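Local structure of CBS domain-containing protein (Listeria monocytogenes, 6XNU) at residues A[47-52]-A[77-82]; A[128-133]-A[139-144]. The protein binds the second messenger c-di-AMP, probably through its paired CBS motifs, and takes part in the homeostasis of (p)ppGpp and c-di-AMP. One frame throughout, in Å; residues are numbered along the deposited sequence.

The two contacts lie in separate parts of a chain with the CBS-pair fold, the centres of contact 1 and contact 2 about 22 Å apart. Contact 1 packs helix 46-56 against helix 76-82, whereas contact 2 is the hairpin 128-132/138-143 at the centre of a four-stranded sheet that also takes in strand 32-33. Along the chain the first closes before the second opens. They do not touch, their nearest atoms staying about 9 Å apart. L70 and L73 of strand 70-75, which runs straight into helix 76-82, touch C130 of contact 2. The centre of contact 2 is about 7 Å from the centre of the chain, that of contact 1 about 15 Å.

Contact 1. Residues A[47-52]-A[77-82]; sequences EHALLV and AMITDA
I79 of residues 77-82 reaches across to A49 and L50 of residues 47-52 in a small, wholly apolar helix-helix contact of the CBS-pair fold. It joins helix 46-56, which leads into strand 60-64, to helix 76-82, into which strand 70-75 runs. All three touching residues are buried, yet the area lost between the segments is modest, 148 Å² in total, since one isoleucine carries the touch from residues 77-82; the nearest CA atoms, of L50 and I79, are 7.7 Å apart.

A long, branched side chain suits position 79, since it must span that gap. The CG1 branch of I79 lies opposite the carbonyl carbon (chi1 -70°), and the chain then extends (chi2 167°), carrying CD1 to the other helix. A49 suits its place for the converse reason: its small methyl group leaves room for the tip of I79 to come close to the helix backbone. L50 starts off along the flank of its helix, but its end bends nearer, so that its CD1 branch meets both arms of I79 at an oblique angle.

Other residues complete the packing. L94 touches both L50 and I79, V99 of helix 99-102 meets A49, and L46 and L53, on the same helix as A49 and L50, also touch I79. T80 turns its hydroxyl OG1 back to the carbonyl O of A76, a hydrogen bond within its own helix, while its side chain packs on T54 of the second subunit.

At the centre, I79 CD1 lies 3.8 Å from A49 CB and 3.8 Å from L50 CD1, with I79 CG2 3.9 Å from that same leucine methyl.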
ATOM      1  N   GLU A  47      12.692  -5.380  13.912  1.00 32.08           N
ATOM      2  CA  GLU A  47      13.680  -4.538  13.248  1.00 31.21           C
ATOM      3  C   GLU A  47      14.059  -5.122  11.892  1.00 32.44           C
ATOM      4  O   GLU A  47      14.122  -4.397  10.890  1.00 35.77           O
ATOM      5  CB  GLU A  47      14.913  -4.355  14.142  1.00 37.54           C
ATOM      6  CG  GLU A  47      16.115  -3.739  13.419  1.00 42.11           C
ATOM      7  CD  GLU A  47      16.714  -2.544  14.146  1.00 53.91           C
ATOM      8  OE1 GLU A  47      16.548  -2.447  15.382  1.00 53.00           O
ATOM      9  OE2 GLU A  47      17.359  -1.701  13.478  1.00 55.89           O
ATOM     10  N   HIS A  48      14.267  -6.442  11.830  1.00 32.37           N
ATOM     11  CA  HIS A  48      14.545  -7.082  10.549  1.00 34.31           C
ATOM     12  C   HIS A  48      13.374  -6.910   9.584  1.00 30.04           C
ATOM     13  O   HIS A  48      13.570  -6.574   8.410  1.00 32.03           O
ATOM     14  CB  HIS A  48      14.853  -8.565  10.756  1.00 34.46           C
ATOM     15  CG  HIS A  48      15.177  -9.291   9.487  1.00 37.31           C
ATOM     16  ND1 HIS A  48      14.294 -10.154   8.874  1.00 39.90           N
ATOM     17  CD2 HIS A  48      16.279  -9.259   8.701  1.00 42.11           C
ATOM     18  CE1 HIS A  48      14.843 -10.634   7.773  1.00 38.71           C
ATOM     19  NE2 HIS A  48      16.049 -10.110   7.648  1.00 43.94           N
ATOM     20  N   ALA A  49      12.148  -7.113  10.071  1.00 29.92           N
ATOM     21  CA  ALA A  49      10.975  -6.966   9.209  1.00 27.18           C
ATOM     22  C   ALA A  49      10.861  -5.551   8.654  1.00 29.68           C
ATOM     23  O   ALA A  49      10.488  -5.357   7.489  1.00 27.22           O
ATOM     24  CB  ALA A  49       9.708  -7.341   9.976  1.00 28.80           C
ATOM     25  N   LEU A  50      11.166  -4.543   9.479  1.00 29.56           N
ATOM     26  CA  LEU A  50      11.085  -3.165   9.012  1.00 28.55           C
ATOM     27  C   LEU A  50      12.073  -2.916   7.880  1.00 28.37           C
ATOM     28  O   LEU A  50      11.765  -2.209   6.909  1.00 30.55           O
ATOM     29  CB  LEU A  50      11.347  -2.214  10.186  1.00 28.04           C
ATOM     30  CG  LEU A  50      10.478  -0.976  10.366  1.00 40.07           C
ATOM     31  CD1 LEU A  50       8.982  -1.259  10.197  1.00 33.87           C
ATOM     32  CD2 LEU A  50      10.769  -0.384  11.748  1.00 36.49           C
ATOM     33  N   LEU A  51      13.265  -3.500   7.986  1.00 30.78           N
ATOM     34  CA  LEU A  51      14.256  -3.372   6.926  1.00 34.05           C
ATOM     35  C   LEU A  51      13.756  -4.004   5.635  1.00 30.47           C
ATOM     36  O   LEU A  51      13.815  -3.387   4.567  1.00 33.07           O
ATOM     37  CB  LEU A  51      15.569  -4.008   7.371  1.00 36.36           C
ATOM     38  CG  LEU A  51      16.690  -4.157   6.348  1.00 42.62           C
ATOM     39  CD1 LEU A  51      17.221  -2.791   5.949  1.00 42.58           C
ATOM     40  CD2 LEU A  51      17.798  -5.023   6.937  1.00 44.77           C
ATOM     41  N   VAL A  52      13.242  -5.236   5.719  1.00 29.45           N
ATOM     42  CA  VAL A  52      12.735  -5.904   4.522  1.00 30.87           C
ATOM     43  C   VAL A  52      11.611  -5.092   3.895  1.00 31.48           C
ATOM     44  O   VAL A  52      11.582  -4.866   2.679  1.00 31.00           O
ATOM     45  CB  VAL A  52      12.274  -7.336   4.854  1.00 28.42           C
ATOM     46  CG1 VAL A  52      11.595  -7.949   3.628  1.00 30.21           C
ATOM     47  CG2 VAL A  52      13.443  -8.179   5.309  1.00 32.07           C
ATOM     48  N   ALA A  77       2.782  -0.485   9.583  1.00 24.22           N
ATOM     49  CA  ALA A  77       1.816   0.044  10.542  1.00 27.62           C
ATOM     50  C   ALA A  77       1.581  -0.943  11.677  1.00 24.77           C
ATOM     51  O   ALA A  77       1.463  -0.543  12.838  1.00 28.19           O
ATOM     52  CB  ALA A  77       0.499   0.380   9.849  1.00 25.79           C
ATOM     53  N   MET A  78       1.537  -2.240  11.365  1.00 23.81           N
ATOM     54  CA  MET A  78       1.368  -3.241  12.415  1.00 26.46           C
ATOM     55  C   MET A  78       2.552  -3.236  13.366  1.00 26.95           C
ATOM     56  O   MET A  78       2.388  -3.366  14.587  1.00 29.61           O
ATOM     57  CB  MET A  78       1.216  -4.628  11.798  1.00 26.04           C
ATOM     58  CG  MET A  78       0.018  -4.827  10.925  1.00 27.22           C
ATOM     59  SD  MET A  78       0.099  -6.490  10.221  1.00 28.14           S
ATOM     60  CE  MET A  78      -0.844  -6.261   8.718  1.00 30.10           C
ATOM     61  N   ILE A  79       3.755  -3.093  12.817  1.00 25.36           N
ATOM     62  CA  ILE A  79       4.966  -3.091  13.630  1.00 25.47           C
ATOM     63  C   ILE A  79       5.011  -1.855  14.522  1.00 29.14           C
ATOM     64  O   ILE A  79       5.257  -1.948  15.731  1.00 31.66           O
ATOM     65  CB  ILE A  79       6.199  -3.172  12.710  1.00 28.46           C
ATOM     66  CG1 ILE A  79       6.295  -4.558  12.066  1.00 30.43           C
ATOM     67  CG2 ILE A  79       7.462  -2.764  13.446  1.00 29.85           C
ATOM     68  CD1 ILE A  79       7.274  -4.617  10.917  1.00 31.31           C
ATOM     69  N   THR A  80       4.767  -0.678  13.941  1.00 25.90           N
ATOM     70  CA  THR A  80       4.913   0.559  14.708  1.00 25.84           C
ATOM     71  C   THR A  80       3.818   0.691  15.760  1.00 28.53           C
ATOM     72  O   THR A  80       4.063   1.213  16.855  1.00 31.30           O
ATOM     73  CB  THR A  80       4.907   1.765  13.771  1.00 28.84           C
ATOM     74  OG1 THR A  80       5.918   1.588  12.772  1.00 31.31           O
ATOM     75  CG2 THR A  80       5.197   3.043  14.547  1.00 30.24           C
ATOM     76  N   ASP A  81       2.602   0.243  15.442  1.00 29.92           N
ATOM     77  CA  ASP A  81       1.536   0.253  16.436  1.00 33.80           C
ATOM     78  C   ASP A  81       1.939  -0.546  17.669  1.00 37.53           C
ATOM     79  O   ASP A  81       1.663  -0.139  18.804  1.00 37.95           O
ATOM     80  CB  ASP A  81       0.249  -0.300  15.828  1.00 34.68           C
ATOM     81  CG  ASP A  81      -0.832  -0.529  16.862  1.00 44.02           C
ATOM     82  OD1 ASP A  81      -1.611   0.407  17.130  1.00 48.01           O
ATOM     83  OD2 ASP A  81      -0.900  -1.649  17.410  1.00 49.19           O
ATOM     84  N   ALA A  82       2.637  -1.668  17.464  1.00 34.29           N
ATOM     85  CA  ALA A  82       3.043  -2.512  18.580  1.00 37.71           C
ATOM     86  C   ALA A  82       4.007  -1.814  19.531  1.00 40.94           C
ATOM     87  O   ALA A  82       4.088  -2.209  20.700  1.00 40.95           O
ATOM     88  CB  ALA A  82       3.674  -3.802  18.055  1.00 36.67           C
TER

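Contact 2. Residues A[128-133]-A[139-144]; sequences FVCVVD and EGIVTR
V129 and V142 hold each other by a reciprocal pair of backbone hydrogen bonds: V129 N gives to V142 O at 2.9 Å, and V142 N to V129 O at 3.0 Å, nearly straight (172° at the hydrogen). Further along, V131 N donates to G140 O (2.7 Å) and V131 O accepts from E139 N (2.8 Å). E139 and G140 thus both face V131, a classic beta bulge; at G140's backbone angles a side chain would strike the preceding carbonyl O, so glycine fits. The outward-facing backbones of C130 and V132 bond to I110, and that of I141 to I32, placing the hairpin between strands 109-110 and 32-33.

Several polar side-chain atoms find partners just beyond the segments. D133 OD2 and E139 OE1 lie 4.4 Å apart, a like-charge approach probably eased by H137, whose N bonds D133 OD1 and whose ND1 bonds E139 OE1. T143 OG1 caps R145 N; R144 NE bonds L123 O and NH2 V124 O.

Mostly apolar side chains line the two faces. I141 CG2 meets F128 CD2 obliquely at 3.8 Å; on the other face, the methyl groups V131 CG2 and V142 CG2 of two β-branched valines pack at 3.8 Å. This is an antiparallel β-hairpin of the CBS domain, strand 138-143 leading on to helix 145-161.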
ATOM      1  N   PHE A 128      -4.044  -7.128  -2.713  1.00 26.90           N
ATOM      2  CA  PHE A 128      -3.503  -8.347  -3.294  1.00 25.59           C
ATOM      3  C   PHE A 128      -3.979  -9.511  -2.455  1.00 24.67           C
ATOM      4  O   PHE A 128      -4.375  -9.347  -1.298  1.00 26.93           O
ATOM      5  CB  PHE A 128      -1.968  -8.354  -3.360  1.00 26.40           C
ATOM      6  CG  PHE A 128      -1.303  -8.410  -2.011  1.00 26.17           C
ATOM      7  CD1 PHE A 128      -1.036  -7.240  -1.315  1.00 32.35           C
ATOM      8  CD2 PHE A 128      -0.943  -9.623  -1.441  1.00 27.19           C
ATOM      9  CE1 PHE A 128      -0.423  -7.281  -0.071  1.00 35.42           C
ATOM     10  CE2 PHE A 128      -0.339  -9.670  -0.203  1.00 30.39           C
ATOM     11  CZ  PHE A 128      -0.077  -8.500   0.479  1.00 34.30           C
ATOM     12  N   VAL A 129      -3.927 -10.689  -3.058  1.00 24.77           N
ATOM     13  CA  VAL A 129      -4.283 -11.927  -2.375  1.00 25.30           C
ATOM     14  C   VAL A 129      -3.201 -12.958  -2.637  1.00 24.02           C
ATOM     15  O   VAL A 129      -2.755 -13.132  -3.775  1.00 22.97           O
ATOM     16  CB  VAL A 129      -5.660 -12.451  -2.817  1.00 24.90           C
ATOM     17  CG1 VAL A 129      -5.980 -13.759  -2.091  1.00 28.91           C
ATOM     18  CG2 VAL A 129      -6.721 -11.421  -2.500  1.00 29.89           C
ATOM     19  N   CYS A 130      -2.812 -13.665  -1.585  1.00 24.97           N
ATOM     20  CA  CYS A 130      -1.746 -14.646  -1.684  1.00 23.78           C
ATOM     21  C   CYS A 130      -2.254 -15.916  -2.364  1.00 24.32           C
ATOM     22  O   CYS A 130      -3.403 -16.317  -2.166  1.00 27.47           O
ATOM     23  CB  CYS A 130      -1.257 -14.974  -0.287  1.00 24.70           C
ATOM     24  SG  CYS A 130      -0.247 -13.648   0.424  1.00 26.20           S
ATOM     25  N   VAL A 131      -1.388 -16.540  -3.168  1.00 22.58           N
ATOM     26  CA  VAL A 131      -1.651 -17.837  -3.798  1.00 23.27           C
ATOM     27  C   VAL A 131      -0.850 -18.896  -3.052  1.00 24.10           C
ATOM     28  O   VAL A 131       0.341 -18.707  -2.784  1.00 23.43           O
ATOM     29  CB  VAL A 131      -1.277 -17.831  -5.290  1.00 22.77           C
ATOM     30  CG1 VAL A 131      -1.605 -19.168  -5.938  1.00 25.82           C
ATOM     31  CG2 VAL A 131      -2.001 -16.700  -6.027  1.00 22.82           C
ATOM     32  N   VAL A 132      -1.508 -20.004  -2.696  1.00 26.43           N
ATOM     33  CA  VAL A 132      -0.857 -21.099  -1.981  1.00 23.81           C
ATOM     34  C   VAL A 132      -1.305 -22.397  -2.621  1.00 28.59           C
ATOM     35  O   VAL A 132      -2.329 -22.454  -3.304  1.00 29.74           O
ATOM     36  CB  VAL A 132      -1.176 -21.126  -0.462  1.00 24.54           C
ATOM     37  CG1 VAL A 132      -0.799 -19.790   0.216  1.00 26.73           C
ATOM     38  CG2 VAL A 132      -2.636 -21.469  -0.221  1.00 33.14           C
ATOM     39  N   ASP A 133      -0.523 -23.445  -2.411  1.00 25.96           N
ATOM     40  CA  ASP A 133      -0.967 -24.741  -2.908  1.00 30.72           C
ATOM     41  C   ASP A 133      -1.722 -25.455  -1.779  1.00 33.62           C
ATOM     42  O   ASP A 133      -1.965 -24.885  -0.711  1.00 29.35           O
ATOM     43  CB  ASP A 133       0.224 -25.499  -3.499  1.00 32.37           C
ATOM     44  CG  ASP A 133       1.068 -26.166  -2.464  1.00 33.53           C
ATOM     45  OD1 ASP A 133       0.870 -25.879  -1.277  1.00 34.49           O
ATOM     46  OD2 ASP A 133       1.925 -26.997  -2.840  1.00 39.97           O
ATOM     47  N   GLU A 139       3.004 -19.454  -3.108  1.00 22.09           N
ATOM     48  CA  GLU A 139       3.278 -19.517  -4.539  1.00 22.48           C
ATOM     49  C   GLU A 139       3.458 -18.160  -5.198  1.00 21.98           C
ATOM     50  O   GLU A 139       4.147 -18.064  -6.216  1.00 24.09           O
ATOM     51  CB  GLU A 139       2.140 -20.253  -5.255  1.00 22.03           C
ATOM     52  CG  GLU A 139       1.968 -21.705  -4.768  1.00 24.77           C
ATOM     53  CD  GLU A 139       3.051 -22.607  -5.303  1.00 30.20           C
ATOM     54  OE1 GLU A 139       3.654 -23.363  -4.507  1.00 26.84           O
ATOM     55  OE2 GLU A 139       3.298 -22.562  -6.530  1.00 34.75           O
ATOM     56  N   GLY A 140       2.855 -17.112  -4.649  1.00 21.81           N
ATOM     57  CA  GLY A 140       2.867 -15.818  -5.293  1.00 21.76           C
ATOM     58  C   GLY A 140       1.668 -14.999  -4.849  1.00 24.20           C
ATOM     59  O   GLY A 140       0.953 -15.367  -3.921  1.00 24.18           O
ATOM     60  N   ILE A 141       1.479 -13.863  -5.522  1.00 23.06           N
ATOM     61  CA  ILE A 141       0.356 -12.987  -5.210  1.00 22.67           C
ATOM     62  C   ILE A 141      -0.338 -12.580  -6.499  1.00 23.49           C
ATOM     63  O   ILE A 141       0.267 -12.544  -7.577  1.00 23.59           O
ATOM     64  CB  ILE A 141       0.772 -11.732  -4.398  1.00 22.66           C
ATOM     65  CG1 ILE A 141       1.705 -10.842  -5.210  1.00 25.07           C
ATOM     66  CG2 ILE A 141       1.407 -12.131  -3.042  1.00 22.81           C
ATOM     67  CD1 ILE A 141       2.011  -9.521  -4.511  1.00 24.51           C
ATOM     68  N   VAL A 142      -1.636 -12.319  -6.383  1.00 22.86           N
ATOM     69  CA  VAL A 142      -2.426 -11.694  -7.439  1.00 24.22           C
ATOM     70  C   VAL A 142      -2.824 -10.313  -6.936  1.00 22.59           C
ATOM     71  O   VAL A 142      -3.243 -10.178  -5.784  1.00 24.64           O
ATOM     72  CB  VAL A 142      -3.666 -12.542  -7.786  1.00 23.97           C
ATOM     73  CG1 VAL A 142      -4.536 -11.825  -8.799  1.00 25.88           C
ATOM     74  CG2 VAL A 142      -3.242 -13.896  -8.324  1.00 26.63           C
ATOM     75  N   THR A 143      -2.680  -9.282  -7.779  1.00 24.95           N
ATOM     76  CA  THR A 143      -3.004  -7.927  -7.353  1.00 21.87           C
ATOM     77  C   THR A 143      -4.141  -7.355  -8.193  1.00 21.68           C
ATOM     78  O   THR A 143      -4.600  -7.950  -9.172  1.00 23.32           O
ATOM     79  CB  THR A 143      -1.780  -6.987  -7.412  1.00 25.62           C
ATOM     80  OG1 THR A 143      -1.592  -6.472  -8.742  1.00 26.55           O
ATOM     81  CG2 THR A 143      -0.505  -7.714  -6.951  1.00 26.53           C
ATOM     82  N   ARG A 144      -4.589  -6.168  -7.782  1.00 21.26           N
ATOM     83  CA  ARG A 144      -5.679  -5.495  -8.484  1.00 24.79           C
ATOM     84  C   ARG A 144      -5.284  -5.039  -9.877  1.00 25.61           C
ATOM     85  O   ARG A 144      -6.171  -4.800 -10.717  1.00 24.11           O
ATOM     86  CB  ARG A 144      -6.127  -4.281  -7.685  1.00 28.10           C
ATOM     87  CG  ARG A 144      -7.023  -4.587  -6.525  1.00 26.93           C
ATOM     88  CD  ARG A 144      -7.273  -3.304  -5.766  1.00 30.83           C
ATOM     89  NE  ARG A 144      -8.189  -3.488  -4.645  1.00 33.10           N
ATOM     90  CZ  ARG A 144      -8.252  -2.662  -3.610  1.00 32.48           C
ATOM     91  NH1 ARG A 144      -7.447  -1.610  -3.570  1.00 32.42           N
ATOM     92  NH2 ARG A 144      -9.119  -2.876  -2.631  1.00 31.28           N
TER